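Local structure of phytase (Citrobacter braakii, 3ZHC) at residues L192-S197 / T207-P212. The protein is a phytase of branch 2 of the histidine phosphatase superfamily, built from a mixed beta sheet and many helices. The protein carries 2 engineered substitutions. Numbering follows the deposited sequence.
With FMT (formic acid), chain P.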
# COMPACT_ATOMS: atom_id res chain seq x y z
N LEU B 192 11.80 -11.44 -16.47
CA LEU B 192 12.23 -11.44 -17.87
C LEU B 192 13.57 -12.14 -18.12
O LEU B 192 13.89 -12.43 -19.26
CB LEU B 192 12.39 -9.99 -18.36
CG LEU B 192 11.20 -9.05 -18.47
CD1 LEU B 192 11.69 -7.64 -18.65
CD2 LEU B 192 10.31 -9.47 -19.61
N ASN B 193 14.34 -12.42 -17.04
CA ASN B 193 15.76 -12.84 -17.14
C ASN B 193 16.47 -11.83 -18.04
O ASN B 193 17.12 -12.19 -19.01
CB ASN B 193 15.92 -14.31 -17.60
CG ASN B 193 17.33 -14.89 -17.28
OD1 ASN B 193 18.04 -14.39 -16.37
ND2 ASN B 193 17.73 -15.95 -18.03
N PHE B 194 16.31 -10.55 -17.67
CA PHE B 194 16.77 -9.39 -18.45
C PHE B 194 18.26 -9.38 -18.71
O PHE B 194 18.67 -9.04 -19.82
CB PHE B 194 16.32 -8.08 -17.74
CG PHE B 194 16.73 -6.81 -18.45
CD1 PHE B 194 16.22 -6.50 -19.72
CD2 PHE B 194 17.63 -5.90 -17.85
CE1 PHE B 194 16.59 -5.32 -20.39
CE2 PHE B 194 18.01 -4.72 -18.51
CZ PHE B 194 17.49 -4.42 -19.78
N SER B 195 19.05 -9.75 -17.70
CA SER B 195 20.54 -9.82 -17.79
C SER B 195 21.04 -10.68 -18.96
O SER B 195 22.11 -10.42 -19.50
CB SER B 195 21.14 -10.36 -16.48
OG SER B 195 20.89 -9.48 -15.40
N GLN B 196 20.27 -11.71 -19.32
CA GLN B 196 20.62 -12.63 -20.42
C GLN B 196 19.97 -12.27 -21.77
O GLN B 196 20.09 -13.04 -22.72
CB GLN B 196 20.26 -14.06 -20.03
CG GLN B 196 20.75 -14.51 -18.66
CD GLN B 196 22.23 -14.33 -18.48
OE1 GLN B 196 22.68 -13.62 -17.55
NE2 GLN B 196 23.02 -14.94 -19.37
N SER B 197 19.29 -11.12 -21.87
CA SER B 197 18.62 -10.69 -23.11
C SER B 197 19.57 -9.92 -24.05
O SER B 197 20.67 -9.53 -23.65
CB SER B 197 17.39 -9.82 -22.80
OG SER B 197 17.75 -8.53 -22.31
N THR B 207 27.74 -3.35 -11.21
CA THR B 207 26.34 -3.46 -10.89
C THR B 207 25.61 -4.26 -12.00
O THR B 207 26.20 -4.65 -13.01
CB THR B 207 25.72 -2.06 -10.75
OG1 THR B 207 26.01 -1.28 -11.91
CG2 THR B 207 26.26 -1.34 -9.50
N LYS B 208 24.33 -4.49 -11.78
CA LYS B 208 23.45 -5.14 -12.77
C LYS B 208 23.21 -4.34 -14.03
O LYS B 208 23.28 -3.11 -14.02
CB LYS B 208 22.06 -5.40 -12.14
CG LYS B 208 21.80 -6.80 -11.68
CD LYS B 208 20.80 -7.51 -12.58
CE LYS B 208 19.38 -7.03 -12.27
NZ LYS B 208 18.51 -7.26 -13.40
N CYS B 209 22.90 -5.06 -15.11
CA CYS B 209 22.30 -4.46 -16.28
C CYS B 209 20.83 -4.21 -15.85
O CYS B 209 20.17 -5.15 -15.40
CB CYS B 209 22.37 -5.38 -17.48
SG CYS B 209 21.64 -4.71 -18.98
N THR B 210 20.34 -2.98 -15.96
CA THR B 210 18.95 -2.64 -15.53
C THR B 210 18.12 -1.99 -16.65
O THR B 210 18.66 -1.40 -17.58
CB THR B 210 18.95 -1.72 -14.28
OG1 THR B 210 19.54 -0.46 -14.61
CG2 THR B 210 19.70 -2.37 -13.12
N LEU B 211 16.80 -2.13 -16.53
CA LEU B 211 15.85 -1.57 -17.53
C LEU B 211 15.84 -0.05 -17.58
O LEU B 211 15.87 0.51 -18.67
CB LEU B 211 14.40 -2.11 -17.32
CG LEU B 211 14.02 -3.33 -18.14
CD1 LEU B 211 12.73 -3.99 -17.64
CD2 LEU B 211 13.89 -2.92 -19.61
N PRO B 212 15.80 0.62 -16.40
CA PRO B 212 15.81 2.09 -16.43
C PRO B 212 17.10 2.69 -17.03
O PRO B 212 17.03 3.68 -17.71
CB PRO B 212 15.64 2.47 -14.94
CG PRO B 212 15.08 1.27 -14.30
CD PRO B 212 15.67 0.13 -15.02
C FMT P . 17.82 -10.40 -14.56
O1 FMT P . 17.62 -10.55 -13.38
O2 FMT P . 18.19 -9.31 -14.98
O HOH W 1 23.84 -7.77 -15.50
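Phe194 reaches from the 3-10 turn that follows helix 182-192 to the backbone of Cys209-Leu211, at the base of a loop pinned by the Cys200-Cys209 disulfide. The turn begins where a Schellman motif ends the helix, with Asn193 as its C-prime residue; asparagine tolerates the positive phi of this position better than most residues. Along Phe194, CB passes 3.6 Å from O2 of a formic acid molecule, and CG stands anti to the backbone N (chi1 180°), which carries the ring across to the other segment. On one flank CD2 meets Cys209 O, which lies at the ring edge, and CE2 packs against Thr210 C and, 3.7 Å away, Cys209 SG. This sulfur sits oblique to the ring, 4.6 Å from its centroid, a sulfur-aromatic contact. Leu211 comes down over one face, its CD2 above CE1 and CZ, its CG centred over the ring, 4.0 Å from the centroid, a CH-pi contact; at the tip CZ also touches Thr210 O. A flat aromatic suits this place because its edge can lie against the peptide backbone while its face takes a branched leucine. Leu211 CD1 also meets Leu192 CD1, extending the apolar patch toward helix 231-247, where Leu238 and Phe242 pack on Leu192.

No direct hydrogen bond joins the segments; the polar side is bridged by the formic acid and by a water that accepts from Cys209 N and, in the Ser195 conformer described here, donates weakly to Ser195 OG. Lys208, bent at chi2 and chi3, has a chain long enough to bring its ammonium back toward the turn, where it also forms a salt bridge with Glu189. The formic acid, probably from the crystallisation liquor, offers O2 to three donors: Ser195 N, Ser195 OG in that same conformer at 2.7 Å, and Lys208 NZ at 2.6 Å.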